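Local atomic coordinates of hypoxanthine-guanine phosphoribosyltransferase (Thermus thermophilus, PDB entry 3ACD), a protein that probably catalyses the magnesium-dependent transfer of a phosphoribosyl group to hypoxanthine or guanine, giving IMP or GMP in purine salvage. Residues F5-I19 against D167-E179. Sequence-based numbering, arbitrary orientation.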
ATOM      1  N   PHE A   5       2.123  17.152  10.695  1.00 30.17           N
ATOM      2  CA  PHE A   5       2.966  15.991  10.969  1.00 25.74           C
ATOM      3  C   PHE A   5       4.110  16.418  11.882  1.00 25.83           C
ATOM      4  O   PHE A   5       4.953  17.222  11.493  1.00 24.92           O
ATOM      5  CB  PHE A   5       3.527  15.408   9.666  1.00 23.70           C
ATOM      6  CG  PHE A   5       2.472  14.867   8.734  1.00 20.65           C
ATOM      7  CD1 PHE A   5       1.582  13.889   9.164  1.00 19.44           C
ATOM      8  CD2 PHE A   5       2.374  15.334   7.428  1.00 20.25           C
ATOM      9  CE1 PHE A   5       0.605  13.379   8.307  1.00 19.58           C
ATOM     10  CE2 PHE A   5       1.402  14.834   6.560  1.00 20.56           C
ATOM     11  CZ  PHE A   5       0.514  13.853   7.003  1.00 20.66           C
ATOM     12  N   THR A   6       4.131  15.882  13.098  1.00 24.85           N
ATOM     13  CA  THR A   6       5.169  16.228  14.064  1.00 26.46           C
ATOM     14  C   THR A   6       5.976  15.015  14.519  1.00 24.56           C
ATOM     15  O   THR A   6       5.416  13.974  14.858  1.00 23.82           O
ATOM     16  CB  THR A   6       4.562  16.909  15.311  1.00 28.84           C
ATOM     17  OG1 THR A   6       5.599  17.179  16.262  1.00 32.60           O
ATOM     18  CG2 THR A   6       3.518  16.014  15.955  1.00 31.39           C
ATOM     19  N   PRO A   7       7.310  15.141  14.528  1.00 23.03           N
ATOM     20  CA  PRO A   7       8.211  14.059  14.943  1.00 22.95           C
ATOM     21  C   PRO A   7       8.136  13.784  16.442  1.00 22.29           C
ATOM     22  O   PRO A   7       7.835  14.682  17.234  1.00 20.51           O
ATOM     23  CB  PRO A   7       9.591  14.581  14.541  1.00 23.91           C
ATOM     24  CG  PRO A   7       9.295  15.545  13.429  1.00 26.20           C
ATOM     25  CD  PRO A   7       8.076  16.252  13.941  1.00 24.05           C
ATOM     26  N   GLY A   8       8.401  12.539  16.823  1.00 21.80           N
ATOM     27  CA  GLY A   8       8.401  12.184  18.229  1.00 21.56           C
ATOM     28  C   GLY A   8       9.755  12.610  18.763  1.00 21.22           C
ATOM     29  O   GLY A   8      10.570  13.128  18.000  1.00 21.34           O
ATOM     30  N   ASN A   9      10.017  12.394  20.049  1.00 22.62           N
ATOM     31  CA  ASN A   9      11.302  12.799  20.616  1.00 24.18           C
ATOM     32  C   ASN A   9      12.279  11.642  20.792  1.00 24.33           C
ATOM     33  O   ASN A   9      13.207  11.729  21.599  1.00 24.16           O
ATOM     34  CB  ASN A   9      11.098  13.498  21.963  1.00 28.19           C
ATOM     35  CG  ASN A   9      10.519  12.579  23.019  1.00 28.45           C
ATOM     36  OD1 ASN A   9      10.327  12.980  24.166  1.00 34.35           O
ATOM     37  ND2 ASN A   9      10.237  11.343  22.639  1.00 30.92           N
ATOM     38  N   GLY A  10      12.066  10.567  20.039  1.00 21.12           N
ATOM     39  CA  GLY A  10      12.948   9.416  20.122  1.00 21.26           C
ATOM     40  C   GLY A  10      14.282   9.647  19.432  1.00 20.43           C
ATOM     41  O   GLY A  10      14.473  10.672  18.779  1.00 21.32           O
ATOM     42  N   PRO A  11      15.225   8.698  19.543  1.00 20.67           N
ATOM     43  CA  PRO A  11      16.554   8.797  18.932  1.00 21.11           C
ATOM     44  C   PRO A  11      16.626   8.595  17.418  1.00 21.45           C
ATOM     45  O   PRO A  11      17.575   9.043  16.779  1.00 21.04           O
ATOM     46  CB  PRO A  11      17.348   7.737  19.687  1.00 21.59           C
ATOM     47  CG  PRO A  11      16.322   6.673  19.897  1.00 21.12           C
ATOM     48  CD  PRO A  11      15.117   7.470  20.352  1.00 21.97           C
ATOM     49  N   VAL A  12      15.634   7.917  16.848  1.00 20.01           N
ATOM     50  CA  VAL A  12      15.621   7.662  15.410  1.00 18.22           C
ATOM     51  C   VAL A  12      14.699   8.620  14.660  1.00 18.47           C
ATOM     52  O   VAL A  12      13.517   8.743  14.981  1.00 18.87           O
ATOM     53  CB  VAL A  12      15.185   6.210  15.116  1.00 18.68           C
ATOM     54  CG1 VAL A  12      15.134   5.967  13.610  1.00 18.94           C
ATOM     55  CG2 VAL A  12      16.160   5.244  15.776  1.00 17.20           C
ATOM     56  N   GLN A  13      15.258   9.295  13.660  1.00 18.75           N
ATOM     57  CA  GLN A  13      14.518  10.249  12.846  1.00 19.00           C
ATOM     58  C   GLN A  13      15.024  10.149  11.406  1.00 19.65           C
ATOM     59  O   GLN A  13      16.214  10.344  11.148  1.00 18.83           O
ATOM     60  CB  GLN A  13      14.750  11.677  13.359  1.00 20.55           C
ATOM     61  CG  GLN A  13      14.493  11.899  14.853  1.00 21.42           C
ATOM     62  CD  GLN A  13      13.027  11.796  15.237  1.00 20.27           C
ATOM     63  OE1 GLN A  13      12.138  12.048  14.421  1.00 20.80           O
ATOM     64  NE2 GLN A  13      12.768  11.446  16.494  1.00 18.93           N
ATOM     65  N   ILE A  14      14.129   9.839  10.471  1.00 17.58           N
ATOM     66  CA  ILE A  14      14.515   9.725   9.066  1.00 17.73           C
ATOM     67  C   ILE A  14      13.497  10.490   8.224  1.00 18.51           C
ATOM     68  O   ILE A  14      12.313  10.145   8.200  1.00 17.07           O
ATOM     69  CB  ILE A  14      14.560   8.247   8.610  1.00 16.66           C
ATOM     70  CG1 ILE A  14      15.317   7.406   9.642  1.00 19.21           C
ATOM     71  CG2 ILE A  14      15.264   8.144   7.269  1.00 14.73           C
ATOM     72  CD1 ILE A  14      15.394   5.924   9.299  1.00 20.68           C
ATOM     73  N   SER A  15      13.965  11.524   7.531  1.00 17.64           N
ATOM     74  CA  SER A  15      13.087  12.367   6.725  1.00 17.72           C
ATOM     75  C   SER A  15      12.482  11.693   5.504  1.00 16.86           C
ATOM     76  O   SER A  15      13.000  10.697   5.000  1.00 17.08           O
ATOM     77  CB  SER A  15      13.832  13.619   6.261  1.00 15.63           C
ATOM     78  OG  SER A  15      14.803  13.300   5.278  1.00 18.10           O
ATOM     79  N   ALA A  16      11.385  12.266   5.021  1.00 17.45           N
ATOM     80  CA  ALA A  16      10.711  11.743   3.842  1.00 17.82           C
ATOM     81  C   ALA A  16      11.677  11.784   2.666  1.00 17.77           C
ATOM     82  O   ALA A  16      11.667  10.901   1.815  1.00 15.96           O
ATOM     83  CB  ALA A  16       9.471  12.575   3.534  1.00 16.47           C
ATOM     84  N   GLU A  17      12.514  12.818   2.629  1.00 17.92           N
ATOM     85  CA  GLU A  17      13.486  12.972   1.554  1.00 18.64           C
ATOM     86  C   GLU A  17      14.546  11.878   1.596  1.00 17.51           C
ATOM     87  O   GLU A  17      14.908  11.314   0.560  1.00 16.32           O
ATOM     88  CB  GLU A  17      14.165  14.341   1.645  1.00 22.96           C
ATOM     89  CG  GLU A  17      13.212  15.515   1.510  1.00 29.98           C
ATOM     90  CD  GLU A  17      13.914  16.852   1.638  1.00 34.76           C
ATOM     91  OE1 GLU A  17      14.497  17.119   2.711  1.00 39.17           O
ATOM     92  OE2 GLU A  17      13.885  17.635   0.664  1.00 38.80           O
ATOM     93  N   ALA A  18      15.052  11.590   2.792  1.00 16.52           N
ATOM     94  CA  ALA A  18      16.068  10.555   2.953  1.00 16.33           C
ATOM     95  C   ALA A  18      15.480   9.197   2.582  1.00 14.94           C
ATOM     96  O   ALA A  18      16.144   8.370   1.956  1.00 16.08           O
ATOM     97  CB  ALA A  18      16.569  10.532   4.392  1.00 17.10           C
ATOM     98  N   ILE A  19      14.230   8.974   2.976  1.00 15.57           N
ATOM     99  CA  ILE A  19      13.556   7.716   2.673  1.00 15.09           C
ATOM    100  C   ILE A  19      13.338   7.591   1.169  1.00 15.88           C
ATOM    101  O   ILE A  19      13.582   6.534   0.583  1.00 15.68           O
ATOM    102  CB  ILE A  19      12.186   7.616   3.391  1.00 13.67           C
ATOM    103  CG1 ILE A  19      12.395   7.610   4.911  1.00 15.12           C
ATOM    104  CG2 ILE A  19      11.464   6.334   2.962  1.00 14.09           C
ATOM    105  CD1 ILE A  19      11.112   7.602   5.720  1.00 14.08           C
ATOM    106  N   ASP A 167      -0.574   6.973  13.447  1.00 15.68           N
ATOM    107  CA  ASP A 167       0.665   7.473  12.859  1.00 15.34           C
ATOM    108  C   ASP A 167       1.272   6.762  11.648  1.00 14.31           C
ATOM    109  O   ASP A 167       2.418   7.036  11.293  1.00 12.77           O
ATOM    110  CB  ASP A 167       1.734   7.604  13.949  1.00 16.18           C
ATOM    111  CG  ASP A 167       1.307   8.527  15.074  1.00 21.25           C
ATOM    112  OD1 ASP A 167       0.843   9.647  14.777  1.00 20.33           O
ATOM    113  OD2 ASP A 167       1.440   8.137  16.254  1.00 24.18           O
ATOM    114  N   ARG A 168       0.529   5.857  11.014  1.00 12.01           N
ATOM    115  CA  ARG A 168       1.050   5.182   9.828  1.00 12.76           C
ATOM    116  C   ARG A 168       1.139   6.205   8.692  1.00 13.23           C
ATOM    117  O   ARG A 168       1.899   6.022   7.743  1.00 13.21           O
ATOM    118  CB  ARG A 168       0.118   4.049   9.375  1.00 12.39           C
ATOM    119  CG  ARG A 168      -0.018   2.856  10.320  1.00 14.22           C
ATOM    120  CD  ARG A 168      -0.905   1.795   9.659  1.00 13.32           C
ATOM    121  NE  ARG A 168      -1.302   0.718  10.563  1.00 13.78           N
ATOM    122  CZ  ARG A 168      -0.522  -0.292  10.934  1.00 14.15           C
ATOM    123  NH1 ARG A 168       0.723  -0.385  10.481  1.00 12.42           N
ATOM    124  NH2 ARG A 168      -0.995  -1.217  11.762  1.00 13.39           N
ATOM    125  N   ASN A 169       0.367   7.286   8.801  1.00 12.90           N
ATOM    126  CA  ASN A 169       0.330   8.308   7.760  1.00 13.28           C
ATOM    127  C   ASN A 169       1.440   9.360   7.759  1.00 13.76           C
ATOM    128  O   ASN A 169       1.497  10.191   6.857  1.00 13.92           O
ATOM    129  CB  ASN A 169      -1.050   8.991   7.755  1.00 13.28           C
ATOM    130  CG  ASN A 169      -1.401   9.634   9.089  1.00 14.63           C
ATOM    131  OD1 ASN A 169      -1.150   9.068  10.154  1.00 15.39           O
ATOM    132  ND2 ASN A 169      -2.009  10.810   9.032  1.00 13.51           N
ATOM    133  N   LEU A 170       2.321   9.332   8.753  1.00 13.65           N
ATOM    134  CA  LEU A 170       3.430  10.285   8.782  1.00 15.26           C
ATOM    135  C   LEU A 170       4.317   9.974   7.576  1.00 15.07           C
ATOM    136  O   LEU A 170       4.654   8.816   7.327  1.00 14.09           O
ATOM    137  CB  LEU A 170       4.235  10.144  10.084  1.00 15.20           C
ATOM    138  CG  LEU A 170       3.807  10.982  11.296  1.00 18.86           C
ATOM    139  CD1 LEU A 170       2.309  10.891  11.520  1.00 19.11           C
ATOM    140  CD2 LEU A 170       4.573  10.505  12.528  1.00 19.85           C
ATOM    141  N   PRO A 171       4.696  11.001   6.800  1.00 15.89           N
ATOM    142  CA  PRO A 171       5.542  10.775   5.623  1.00 16.35           C
ATOM    143  C   PRO A 171       7.002  10.457   5.944  1.00 16.06           C
ATOM    144  O   PRO A 171       7.790  10.134   5.051  1.00 15.56           O
ATOM    145  CB  PRO A 171       5.380  12.072   4.832  1.00 17.86           C
ATOM    146  CG  PRO A 171       5.202  13.094   5.910  1.00 20.06           C
ATOM    147  CD  PRO A 171       4.261  12.409   6.877  1.00 18.38           C
ATOM    148  N   PHE A 172       7.352  10.537   7.222  1.00 16.47           N
ATOM    149  CA  PHE A 172       8.716  10.267   7.657  1.00 16.34           C
ATOM    150  C   PHE A 172       8.750   9.216   8.759  1.00 16.01           C
ATOM    151  O   PHE A 172       7.713   8.817   9.290  1.00 15.72           O
ATOM    152  CB  PHE A 172       9.358  11.566   8.159  1.00 17.37           C
ATOM    153  CG  PHE A 172       8.517  12.305   9.166  1.00 18.60           C
ATOM    154  CD1 PHE A 172       8.391  11.835  10.473  1.00 19.52           C
ATOM    155  CD2 PHE A 172       7.815  13.448   8.797  1.00 19.75           C
ATOM    156  CE1 PHE A 172       7.574  12.494  11.395  1.00 18.85           C
ATOM    157  CE2 PHE A 172       6.994  14.114   9.710  1.00 19.68           C
ATOM    158  CZ  PHE A 172       6.873  13.635  11.011  1.00 18.52           C
ATOM    159  N   ILE A 173       9.953   8.760   9.086  1.00 15.00           N
ATOM    160  CA  ILE A 173      10.130   7.782  10.146  1.00 15.99           C
ATOM    161  C   ILE A 173      10.580   8.546  11.383  1.00 16.66           C
ATOM    162  O   ILE A 173      11.499   9.364  11.315  1.00 16.80           O
ATOM    163  CB  ILE A 173      11.217   6.726   9.782  1.00 16.36           C
ATOM    164  CG1 ILE A 173      10.627   5.664   8.849  1.00 16.15           C
ATOM    165  CG2 ILE A 173      11.769   6.075  11.049  1.00 15.33           C
ATOM    166  CD1 ILE A 173       9.558   4.798   9.495  1.00 16.88           C
ATOM    167  N   THR A 174       9.917   8.295  12.506  1.00 16.45           N
ATOM    168  CA  THR A 174      10.276   8.946  13.758  1.00 18.19           C
ATOM    169  C   THR A 174      10.225   7.905  14.874  1.00 18.79           C
ATOM    170  O   THR A 174      10.037   6.717  14.608  1.00 16.27           O
ATOM    171  CB  THR A 174       9.337  10.141  14.066  1.00 18.15           C
ATOM    172  OG1 THR A 174       9.773  10.803  15.261  1.00 20.38           O
ATOM    173  CG2 THR A 174       7.910   9.680  14.237  1.00 15.55           C
ATOM    174  N   SER A 175      10.394   8.338  16.117  1.00 19.33           N
ATOM    175  CA  SER A 175      10.391   7.400  17.230  1.00 21.04           C
ATOM    176  C   SER A 175      10.084   8.078  18.554  1.00 22.94           C
ATOM    177  O   SER A 175      10.027   9.303  18.639  1.00 22.28           O
ATOM    178  CB  SER A 175      11.760   6.720  17.333  1.00 21.06           C
ATOM    179  OG  SER A 175      12.785   7.692  17.518  1.00 20.89           O
ATOM    180  N   ILE A 176       9.891   7.261  19.584  1.00 25.60           N
ATOM    181  CA  ILE A 176       9.615   7.757  20.927  1.00 29.01           C
ATOM    182  C   ILE A 176      10.787   7.356  21.808  1.00 31.10           C
ATOM    183  O   ILE A 176      11.653   6.585  21.390  1.00 28.93           O
ATOM    184  CB  ILE A 176       8.334   7.131  21.521  1.00 30.03           C
ATOM    185  CG1 ILE A 176       8.474   5.606  21.551  1.00 31.43           C
ATOM    186  CG2 ILE A 176       7.119   7.554  20.712  1.00 31.85           C
ATOM    187  CD1 ILE A 176       7.299   4.883  22.181  1.00 32.47           C
ATOM    188  N   ARG A 177      10.819   7.881  23.026  1.00 34.55           N
ATOM    189  CA  ARG A 177      11.887   7.545  23.955  1.00 38.39           C
ATOM    190  C   ARG A 177      11.499   6.277  24.701  1.00 41.82           C
ATOM    191  O   ARG A 177      10.321   6.040  24.971  1.00 41.05           O
ATOM    192  CB  ARG A 177      12.108   8.689  24.946  1.00 37.95           C
ATOM    193  CG  ARG A 177      12.585   9.972  24.296  1.00 37.82           C
ATOM    194  CD  ARG A 177      12.814  11.064  25.328  1.00 37.69           C
ATOM    195  NE  ARG A 177      13.295  12.296  24.711  1.00 38.60           N
ATOM    196  CZ  ARG A 177      13.568  13.410  25.383  1.00 38.45           C
ATOM    197  NH1 ARG A 177      13.409  13.446  26.698  1.00 37.30           N
ATOM    198  NH2 ARG A 177      13.997  14.487  24.739  1.00 37.26           N
ATOM    199  N   PRO A 178      12.488   5.439  25.040  1.00 45.71           N
ATOM    200  CA  PRO A 178      12.210   4.193  25.760  1.00 49.54           C
ATOM    201  C   PRO A 178      11.507   4.465  27.087  1.00 53.29           C
ATOM    202  O   PRO A 178      10.873   3.579  27.661  1.00 54.38           O
ATOM    203  CB  PRO A 178      13.599   3.588  25.946  1.00 48.77           C
ATOM    204  CG  PRO A 178      14.479   4.800  26.042  1.00 48.53           C
ATOM    205  CD  PRO A 178      13.939   5.668  24.930  1.00 46.61           C
ATOM    206  N   GLU A 179      11.618   5.704  27.557  1.00 56.30           N
ATOM    207  CA  GLU A 179      11.009   6.120  28.813  1.00 60.43           C
ATOM    208  C   GLU A 179       9.501   5.897  28.789  1.00 60.92           C
ATOM    209  O   GLU A 179       8.810   6.349  27.875  1.00 61.93           O
ATOM    210  CB  GLU A 179      11.309   7.599  29.070  1.00 63.08           C
ATOM    211  CG  GLU A 179      12.736   8.010  28.727  1.00 67.52           C
ATOM    212  CD  GLU A 179      13.784   7.214  29.483  1.00 69.82           C
ATOM    213  OE1 GLU A 179      14.986   7.396  29.197  1.00 70.70           O
ATOM    214  OE2 GLU A 179      13.411   6.411  30.365  1.00 71.06           O
TER
HETATM  215  O   HOH W   1       8.684   9.582  23.956  1.00 38.54           O
HETATM  216  O   HOH W   2      11.474  12.373  11.769  1.00 29.29           O
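With chi1 at -176°, Thr174 swings OG1 opposite its backbone N, toward Gly8 and Gln13, whose chain, bent at chi2 (-69°), folds its amide back to meet it. The hydroxyl donates to Gln13 OE1 at 2.8 Å and accepts from Gly8 N at 2.7 Å, so two bonds fix it between both arms of the 5-19 loop. Gln13 NE2 also bonds Gly10 O, at 3.0 Å. Next along, Ser175 OG donates to a lone pair of Val12 O (2.8 Å), while Gly10 N bonds Ser175 O. Ile14 and Ile173 form a single antiparallel bridge, an almost straight Ile14 N to Ile173 O bond answered by Ile173 N to Ile14 O. Farther out, Arg177 NE donates to Asn9 O at 3.2 Å, in the guanidinium plane, and Asn9 OD1 lies above that group's face, toward its rim. At the other end Pro171 CD sits over the Phe5 ring, a CH-pi contact 3.5 Å from the centroid. With an alanine in place of Phe5, Pro171 CD would probably lose the ring it lies against, and a gap would open beside Leu170 CD1. Val12 lies against Val156 and Ile176 near Tyr155, both GMP-binding residues, so the paired chain ends back the nucleotide pocket. Strand 174-175 pairs antiparallel with strand 156-157, Ile14 and Ile173 rest on Leu132 of strand 132-133, Phe5 and Pro171 pack on Arg57 of the second subunit, and Ser15 is the N-cap of helix 16-33.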